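Local coordinates for protein predicted ATPase of the ABC class (Vibrio vulnificus, PDB 5D6A) that probably hydrolyses ATP as an ABC-class ATPase and binds the non-hydrolysable ATP analogue AMP-PNP, at residues K31-E36 and K157-I162; F142-P147 and F164-F169. All blocks are in the same frame, centred on the assembly; numbering follows the deposited sequence.

Interaction 1 (K31-E36 and K157-I162); sequences KLKKLE and KAINII
Ala158, which offers its methyl to Leu32 across the contact, has its carbonyl O engaged in a hydrogen bond from the backbone N of Ile162, 2.9 Å away. That bond belongs to helix 155-172, and the contact is a helix-against-helix packing: the C-terminal part of helix 23-33 lies beside the first turns of 155-172 in the N-terminal region of the protein. The two segments come closest in backbone terms at Leu32 and Ile159, whose CA atoms are 7.2 Å apart, near enough for short aliphatic groups to fill the gap. Leu32 and Ile159 share this in nearly equal measure. With CG anti to the backbone N (chi1 -173°), Leu32 extends its CD2 branch to the side of Ile159, meeting Ile159 CG1 at 3.4 Å. Leu32 CD2 also lies 4.1 Å from Ala158 CB, and the side chains of Leu32 and Ile159 run past one another in opposite directions rather than meeting end on. Glu36 closes a type I turn that begins at Lys33, its N bonded to Lys33 O at 3.1 Å. From there its OE2 accepts a hydrogen bond from the backbone N of Ala155, adding a polar tie to the start of the second helix. Leu32 also packs on Ile46, and both Leu32 and Ala158 are buried, whereas Lys33 stays exposed and uses its aliphatic root at the margin. Ile159 CD1 is carried outward by an extended chi2 of 173° and is crossed at about a right angle by the lysine chain, with Lys33 CG 3.9 Å from Ile159 CD1.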
ATOM      1  N   LYS A  31     -21.479  11.337 -41.345  1.00 95.37           N
ATOM      2  CA  LYS A  31     -20.713  10.093 -41.292  1.00 95.38           C
ATOM      3  C   LYS A  31     -21.034   9.308 -40.021  1.00 93.89           C
ATOM      4  O   LYS A  31     -20.959   8.079 -39.998  1.00 93.86           O
ATOM      5  CB  LYS A  31     -19.214  10.406 -41.351  1.00 94.21           C
ATOM      6  CG  LYS A  31     -18.297   9.191 -41.356  1.00 94.44           C
ATOM      7  CD  LYS A  31     -16.840   9.610 -41.473  1.00 93.17           C
ATOM      8  CE  LYS A  31     -15.913   8.408 -41.535  1.00 92.52           C
ATOM      9  NZ  LYS A  31     -14.489   8.818 -41.670  1.00 91.62           N
ATOM     10  N   LEU A  32     -21.396  10.034 -38.968  1.00 92.91           N
ATOM     11  CA  LEU A  32     -21.712   9.430 -37.680  1.00 91.53           C
ATOM     12  C   LEU A  32     -23.147   8.883 -37.643  1.00 91.72           C
ATOM     13  O   LEU A  32     -23.412   7.891 -36.967  1.00 91.25           O
ATOM     14  CB  LEU A  32     -21.473  10.455 -36.562  1.00 90.44           C
ATOM     15  CG  LEU A  32     -21.575  10.028 -35.095  1.00 90.47           C
ATOM     16  CD1 LEU A  32     -20.704   8.821 -34.785  1.00 89.58           C
ATOM     17  CD2 LEU A  32     -21.189  11.195 -34.195  1.00 88.93           C
ATOM     18  N   LYS A  33     -24.062   9.518 -38.376  1.00 91.89           N
ATOM     19  CA  LYS A  33     -25.460   9.065 -38.431  1.00 94.07           C
ATOM     20  C   LYS A  33     -25.573   7.638 -38.960  1.00 95.51           C
ATOM     21  O   LYS A  33     -26.376   6.847 -38.465  1.00 96.54           O
ATOM     22  CB  LYS A  33     -26.307   9.979 -39.323  1.00 96.13           C
ATOM     23  CG  LYS A  33     -26.565  11.373 -38.776  1.00 94.87           C
ATOM     24  CD  LYS A  33     -27.362  12.195 -39.779  1.00 97.32           C
ATOM     25  CE  LYS A  33     -27.646  13.601 -39.277  1.00 96.69           C
ATOM     26  NZ  LYS A  33     -28.477  13.610 -38.043  1.00 96.85           N
ATOM     27  N   LYS A  34     -24.767   7.322 -39.972  1.00 95.28           N
ATOM     28  CA  LYS A  34     -24.774   5.996 -40.593  1.00 96.53           C
ATOM     29  C   LYS A  34     -24.402   4.873 -39.626  1.00 94.17           C
ATOM     30  O   LYS A  34     -24.768   3.718 -39.842  1.00 95.73           O
ATOM     31  CB  LYS A  34     -23.815   5.962 -41.787  1.00 97.91           C
ATOM     32  CG  LYS A  34     -24.184   6.901 -42.924  1.00100.26           C
ATOM     33  CD  LYS A  34     -23.196   6.774 -44.074  1.00101.14           C
ATOM     34  CE  LYS A  34     -23.555   7.690 -45.232  1.00102.86           C
ATOM     35  NZ  LYS A  34     -22.570   7.580 -46.342  1.00103.19           N
ATOM     36  N   LEU A  35     -23.682   5.214 -38.563  1.00 90.23           N
ATOM     37  CA  LEU A  35     -23.251   4.224 -37.582  1.00 89.51           C
ATOM     38  C   LEU A  35     -24.326   3.885 -36.543  1.00 90.36           C
ATOM     39  O   LEU A  35     -24.057   3.143 -35.600  1.00 90.16           O
ATOM     40  CB  LEU A  35     -21.985   4.714 -36.867  1.00 86.63           C
ATOM     41  CG  LEU A  35     -20.782   5.034 -37.762  1.00 85.28           C
ATOM     42  CD1 LEU A  35     -19.618   5.532 -36.923  1.00 82.35           C
ATOM     43  CD2 LEU A  35     -20.373   3.819 -38.582  1.00 86.96           C
ATOM     44  N   GLU A  36     -25.538   4.414 -36.716  1.00 92.45           N
ATOM     45  CA  GLU A  36     -26.625   4.157 -35.766  1.00 93.43           C
ATOM     46  C   GLU A  36     -26.989   2.668 -35.699  1.00 95.28           C
ATOM     47  O   GLU A  36     -27.134   2.005 -36.727  1.00 97.14           O
ATOM     48  CB  GLU A  36     -27.863   4.992 -36.130  1.00 95.45           C
ATOM     49  CG  GLU A  36     -29.042   4.845 -35.171  1.00 97.42           C
ATOM     50  CD  GLU A  36     -28.735   5.311 -33.753  1.00 95.93           C
ATOM     51  OE1 GLU A  36     -29.374   4.804 -32.807  1.00 98.34           O
ATOM     52  OE2 GLU A  36     -27.852   6.174 -33.577  1.00 92.58           O
ATOM     53  N   LYS A 157     -26.712  10.214 -29.617  1.00 71.56           N
ATOM     54  CA  LYS A 157     -26.140  10.615 -28.337  1.00 68.78           C
ATOM     55  C   LYS A 157     -24.697  11.050 -28.604  1.00 66.21           C
ATOM     56  O   LYS A 157     -24.261  12.105 -28.147  1.00 64.95           O
ATOM     57  CB  LYS A 157     -26.167   9.453 -27.338  1.00 69.38           C
ATOM     58  CG  LYS A 157     -26.350   9.865 -25.880  1.00 69.64           C
ATOM     59  CD  LYS A 157     -25.426  10.982 -25.431  1.00 68.54           C
ATOM     60  CE  LYS A 157     -25.690  11.354 -23.980  1.00 68.96           C
ATOM     61  NZ  LYS A 157     -24.866  12.512 -23.537  1.00 68.08           N
ATOM     62  N   ALA A 158     -23.972  10.229 -29.364  1.00 65.16           N
ATOM     63  CA  ALA A 158     -22.579  10.514 -29.723  1.00 62.90           C
ATOM     64  C   ALA A 158     -22.449  11.876 -30.404  1.00 61.63           C
ATOM     65  O   ALA A 158     -21.505  12.620 -30.138  1.00 59.53           O
ATOM     66  CB  ALA A 158     -22.030   9.418 -30.623  1.00 63.86           C
ATOM     67  N   ILE A 159     -23.399  12.186 -31.285  1.00 62.36           N
ATOM     68  CA  ILE A 159     -23.429  13.470 -31.984  1.00 62.24           C
ATOM     69  C   ILE A 159     -23.584  14.595 -30.964  1.00 60.92           C
ATOM     70  O   ILE A 159     -22.840  15.577 -30.990  1.00 60.46           O
ATOM     71  CB  ILE A 159     -24.593  13.535 -33.004  1.00 64.67           C
ATOM     72  CG1 ILE A 159     -24.342  12.577 -34.173  1.00 65.81           C
ATOM     73  CG2 ILE A 159     -24.750  14.939 -33.572  1.00 65.15           C
ATOM     74  CD1 ILE A 159     -25.508  12.459 -35.131  1.00 67.89           C
ATOM     75  N   ASN A 160     -24.545  14.433 -30.059  1.00 60.64           N
ATOM     76  CA  ASN A 160     -24.812  15.426 -29.019  1.00 59.74           C
ATOM     77  C   ASN A 160     -23.566  15.730 -28.180  1.00 57.18           C
ATOM     78  O   ASN A 160     -23.291  16.882 -27.854  1.00 55.58           O
ATOM     79  CB  ASN A 160     -25.944  14.931 -28.107  1.00 60.60           C
ATOM     80  CG  ASN A 160     -26.366  15.965 -27.079  1.00 60.31           C
ATOM     81  OD1 ASN A 160     -26.327  17.167 -27.340  1.00 60.76           O
ATOM     82  ND2 ASN A 160     -26.796  15.498 -25.911  1.00 60.24           N
ATOM     83  N   ILE A 161     -22.816  14.687 -27.843  1.00 56.66           N
ATOM     84  CA  ILE A 161     -21.604  14.829 -27.040  1.00 54.89           C
ATOM     85  C   ILE A 161     -20.456  15.484 -27.806  1.00 53.46           C
ATOM     86  O   ILE A 161     -19.885  16.480 -27.361  1.00 52.40           O
ATOM     87  CB  ILE A 161     -21.090  13.453 -26.547  1.00 54.80           C
ATOM     88  CG1 ILE A 161     -22.156  12.745 -25.700  1.00 55.90           C
ATOM     89  CG2 ILE A 161     -19.798  13.621 -25.751  1.00 53.30           C
ATOM     90  CD1 ILE A 161     -21.754  11.361 -25.231  1.00 55.99           C
ATOM     91  N   ILE A 162     -20.136  14.915 -28.962  1.00 53.48           N
ATOM     92  CA  ILE A 162     -18.994  15.355 -29.766  1.00 53.02           C
ATOM     93  C   ILE A 162     -19.193  16.619 -30.603  1.00 52.71           C
ATOM     94  O   ILE A 162     -18.265  17.421 -30.726  1.00 50.80           O
ATOM     95  CB  ILE A 162     -18.553  14.221 -30.720  1.00 54.24           C
ATOM     96  CG1 ILE A 162     -18.247  12.944 -29.926  1.00 54.20           C
ATOM     97  CG2 ILE A 162     -17.340  14.647 -31.541  1.00 54.45           C
ATOM     98  CD1 ILE A 162     -17.965  11.732 -30.788  1.00 55.58           C
TER

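Interaction 2 (F142-P147 and F164-F169); sequences FRVNLP and FHLPKF
Leu166 directs its CB from helix 155-172 toward Phe142 and Val144 on the strand, and the contact is made further out along the chain. CG, placed anti to the backbone N (chi1 -180°), is the branch point, 4.3 Å from Phe142 CE2. Beyond it CD1 comes obliquely upon the near CE2-CZ side of the Phe142 ring, 3.4 Å from Phe142 CE2 and 3.5 Å from Phe142 CZ. CD2, the other branch, also keeps to the ring, 3.9 Å from Phe142 CE2, and is the one that reaches Val144, 4.4 Å from Val144 CG2. This is helix-on-sheet packing, in which helix 155-172 lies against the antiparallel sheet that contains strand 137-144; Phe142 and Val144 are two residues apart on that strand and both point at the helix. The backbone of the strand is hydrogen-bonded to strand 71-78 through Phe142 with Phe73 and Val144 with Ser71. Phe142 holds its ring at chi1 51°, with CG between the backbone N and the carbonyl carbon, and Val144 CG2 lies at the ring edge, in plane. All three touching residues are buried, and the ring also meets Phe106 of helix 92-109 with planes at about 35°. Leu166 rests on Phe106 as well.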
ATOM      1  N   PHE A 142      -7.947  14.938 -23.605  1.00 37.34           N
ATOM      2  CA  PHE A 142      -8.956  14.402 -22.706  1.00 38.20           C
ATOM      3  C   PHE A 142      -9.563  13.116 -23.257  1.00 40.22           C
ATOM      4  O   PHE A 142      -9.212  12.672 -24.351  1.00 40.88           O
ATOM      5  CB  PHE A 142     -10.050  15.460 -22.505  1.00 37.93           C
ATOM      6  CG  PHE A 142     -10.590  16.012 -23.791  1.00 38.43           C
ATOM      7  CD1 PHE A 142      -9.988  17.106 -24.394  1.00 38.24           C
ATOM      8  CD2 PHE A 142     -11.685  15.427 -24.410  1.00 39.86           C
ATOM      9  CE1 PHE A 142     -10.471  17.614 -25.587  1.00 39.63           C
ATOM     10  CE2 PHE A 142     -12.175  15.930 -25.603  1.00 40.91           C
ATOM     11  CZ  PHE A 142     -11.565  17.024 -26.192  1.00 41.00           C
ATOM     12  N   ARG A 143     -10.475  12.526 -22.488  1.00 41.99           N
ATOM     13  CA  ARG A 143     -11.147  11.294 -22.886  1.00 44.34           C
ATOM     14  C   ARG A 143     -12.636  11.524 -23.131  1.00 44.76           C
ATOM     15  O   ARG A 143     -13.221  12.477 -22.616  1.00 44.46           O
ATOM     16  CB  ARG A 143     -10.981  10.231 -21.804  1.00 46.01           C
ATOM     17  CG  ARG A 143      -9.549   9.800 -21.538  1.00 47.05           C
ATOM     18  CD  ARG A 143      -9.530   8.801 -20.395  1.00 50.27           C
ATOM     19  NE  ARG A 143      -8.204   8.246 -20.116  1.00 52.47           N
ATOM     20  CZ  ARG A 143      -7.708   7.131 -20.659  1.00 54.73           C
ATOM     21  NH1 ARG A 143      -8.412   6.422 -21.541  1.00 55.76           N
ATOM     22  NH2 ARG A 143      -6.491   6.723 -20.317  1.00 54.95           N
ATOM     23  N   VAL A 144     -13.235  10.644 -23.929  1.00 45.61           N
ATOM     24  CA  VAL A 144     -14.664  10.703 -24.236  1.00 47.03           C
ATOM     25  C   VAL A 144     -15.222   9.282 -24.252  1.00 49.03           C
ATOM     26  O   VAL A 144     -14.916   8.500 -25.150  1.00 50.32           O
ATOM     27  CB  VAL A 144     -14.943  11.373 -25.598  1.00 47.38           C
ATOM     28  CG1 VAL A 144     -16.430  11.319 -25.935  1.00 48.72           C
ATOM     29  CG2 VAL A 144     -14.443  12.810 -25.600  1.00 46.51           C
ATOM     30  N   ASN A 145     -16.030   8.951 -23.251  1.00 50.02           N
ATOM     31  CA  ASN A 145     -16.627   7.628 -23.161  1.00 52.20           C
ATOM     32  C   ASN A 145     -17.777   7.517 -24.164  1.00 54.66           C
ATOM     33  O   ASN A 145     -18.878   8.010 -23.920  1.00 56.27           O
ATOM     34  CB  ASN A 145     -17.115   7.365 -21.733  1.00 52.27           C
ATOM     35  CG  ASN A 145     -17.561   5.934 -21.519  1.00 54.14           C
ATOM     36  OD1 ASN A 145     -17.532   5.113 -22.434  1.00 55.61           O
ATOM     37  ND2 ASN A 145     -17.969   5.624 -20.298  1.00 55.26           N
ATOM     38  N   LEU A 146     -17.505   6.870 -25.296  1.00 56.46           N
ATOM     39  CA  LEU A 146     -18.497   6.712 -26.363  1.00 59.67           C
ATOM     40  C   LEU A 146     -19.672   5.831 -25.913  1.00 63.86           C
ATOM     41  O   LEU A 146     -19.461   4.717 -25.432  1.00 65.48           O
ATOM     42  CB  LEU A 146     -17.831   6.135 -27.616  1.00 59.70           C
ATOM     43  CG  LEU A 146     -16.684   6.976 -28.195  1.00 57.15           C
ATOM     44  CD1 LEU A 146     -16.012   6.256 -29.352  1.00 58.01           C
ATOM     45  CD2 LEU A 146     -17.176   8.347 -28.636  1.00 56.39           C
ATOM     46  N   PRO A 147     -20.914   6.331 -26.083  1.00 66.91           N
ATOM     47  CA  PRO A 147     -22.123   5.634 -25.642  1.00 70.75           C
ATOM     48  C   PRO A 147     -22.644   4.552 -26.582  1.00 75.20           C
ATOM     49  O   PRO A 147     -22.253   4.482 -27.748  1.00 75.14           O
ATOM     50  CB  PRO A 147     -23.145   6.765 -25.557  1.00 70.93           C
ATOM     51  CG  PRO A 147     -22.748   7.678 -26.664  1.00 69.65           C
ATOM     52  CD  PRO A 147     -21.244   7.602 -26.755  1.00 66.84           C
ATOM     53  N   PHE A 164     -22.030  18.892 -30.295  1.00 54.83           N
ATOM     54  CA  PHE A 164     -22.818  19.951 -29.663  1.00 55.62           C
ATOM     55  C   PHE A 164     -22.212  20.409 -28.331  1.00 54.03           C
ATOM     56  O   PHE A 164     -21.928  21.594 -28.157  1.00 53.85           O
ATOM     57  CB  PHE A 164     -24.273  19.498 -29.487  1.00 57.27           C
ATOM     58  CG  PHE A 164     -25.167  20.548 -28.894  1.00 58.47           C
ATOM     59  CD1 PHE A 164     -25.693  21.557 -29.688  1.00 60.14           C
ATOM     60  CD2 PHE A 164     -25.494  20.523 -27.546  1.00 57.98           C
ATOM     61  CE1 PHE A 164     -26.518  22.527 -29.148  1.00 61.14           C
ATOM     62  CE2 PHE A 164     -26.319  21.490 -26.999  1.00 59.18           C
ATOM     63  CZ  PHE A 164     -26.831  22.493 -27.802  1.00 60.52           C
ATOM     64  N   HIS A 165     -22.005  19.477 -27.402  1.00 52.47           N
ATOM     65  CA  HIS A 165     -21.444  19.820 -26.092  1.00 51.05           C
ATOM     66  C   HIS A 165     -19.935  20.030 -26.101  1.00 49.80           C
ATOM     67  O   HIS A 165     -19.446  21.074 -25.667  1.00 48.94           O
ATOM     68  CB  HIS A 165     -21.774  18.748 -25.049  1.00 50.56           C
ATOM     69  CG  HIS A 165     -23.213  18.709 -24.650  1.00 51.84           C
ATOM     70  ND1 HIS A 165     -23.796  19.691 -23.879  1.00 52.38           N
ATOM     71  CD2 HIS A 165     -24.176  17.784 -24.873  1.00 53.00           C
ATOM     72  CE1 HIS A 165     -25.064  19.388 -23.669  1.00 54.11           C
ATOM     73  NE2 HIS A 165     -25.318  18.234 -24.259  1.00 54.77           N
ATOM     74  N   LEU A 166     -19.200  19.033 -26.586  1.00 49.52           N
ATOM     75  CA  LEU A 166     -17.736  19.095 -26.587  1.00 48.40           C
ATOM     76  C   LEU A 166     -17.174  20.385 -27.191  1.00 49.02           C
ATOM     77  O   LEU A 166     -16.328  21.031 -26.573  1.00 47.93           O
ATOM     78  CB  LEU A 166     -17.130  17.857 -27.269  1.00 48.16           C
ATOM     79  CG  LEU A 166     -15.599  17.776 -27.343  1.00 46.95           C
ATOM     80  CD1 LEU A 166     -14.953  17.927 -25.975  1.00 44.92           C
ATOM     81  CD2 LEU A 166     -15.172  16.465 -27.986  1.00 47.41           C
ATOM     82  N   PRO A 167     -17.647  20.776 -28.388  1.00 50.78           N
ATOM     83  CA  PRO A 167     -17.120  22.006 -28.984  1.00 51.54           C
ATOM     84  C   PRO A 167     -17.306  23.237 -28.089  1.00 51.91           C
ATOM     85  O   PRO A 167     -16.494  24.154 -28.134  1.00 52.45           O
ATOM     86  CB  PRO A 167     -17.928  22.144 -30.280  1.00 53.04           C
ATOM     87  CG  PRO A 167     -18.382  20.760 -30.593  1.00 53.17           C
ATOM     88  CD  PRO A 167     -18.663  20.151 -29.251  1.00 51.97           C
ATOM     89  N   LYS A 168     -18.358  23.244 -27.276  1.00 52.54           N
ATOM     90  CA  LYS A 168     -18.615  24.371 -26.385  1.00 53.25           C
ATOM     91  C   LYS A 168     -17.624  24.420 -25.227  1.00 51.86           C
ATOM     92  O   LYS A 168     -17.164  25.498 -24.858  1.00 53.14           O
ATOM     93  CB  LYS A 168     -20.056  24.347 -25.867  1.00 54.71           C
ATOM     94  CG  LYS A 168     -21.081  24.597 -26.960  1.00 57.32           C
ATOM     95  CD  LYS A 168     -22.505  24.597 -26.435  1.00 58.98           C
ATOM     96  CE  LYS A 168     -23.480  24.945 -27.549  1.00 61.59           C
ATOM     97  NZ  LYS A 168     -24.881  25.030 -27.062  1.00 63.87           N
ATOM     98  N   PHE A 169     -17.283  23.262 -24.663  1.00 50.56           N
ATOM     99  CA  PHE A 169     -16.330  23.224 -23.551  1.00 48.23           C
ATOM    100  C   PHE A 169     -14.930  23.585 -24.038  1.00 46.91           C
ATOM    101  O   PHE A 169     -14.183  24.263 -23.334  1.00 46.55           O
ATOM    102  CB  PHE A 169     -16.308  21.855 -22.867  1.00 47.56           C
ATOM    103  CG  PHE A 169     -17.672  21.319 -22.540  1.00 48.92           C
ATOM    104  CD1 PHE A 169     -18.596  22.101 -21.857  1.00 50.49           C
ATOM    105  CD2 PHE A 169     -18.018  20.017 -22.873  1.00 49.04           C
ATOM    106  CE1 PHE A 169     -19.854  21.609 -21.553  1.00 51.80           C
ATOM    107  CE2 PHE A 169     -19.268  19.515 -22.559  1.00 50.83           C
ATOM    108  CZ  PHE A 169     -20.188  20.312 -21.898  1.00 52.19           C
TER

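Interactions 1 and 2 share helix 155-172 and lie about 12 Å apart between centres. Along the chain their segments alternate: 31-36, 142-147, 157-162, 164-169. The helix meets helix 23-33 through its first turns; within those turns Ile161 already touches Val144, and the sheet side of the helix continues through Leu166, so one helix ties the chain's first helix to the antiparallel sheet. Continuity between the two contacts is carried by probable hydrogen bonds from Leu166 N to Ile161 O (2.8 Å) and from His165 N to Asn160 O (2.9 Å). Both contacts lie in the N-terminal region, whereas the AMP-PNP pocket is formed by residues between 217 and 428, consistent with a part in building that region rather than the nucleotide site.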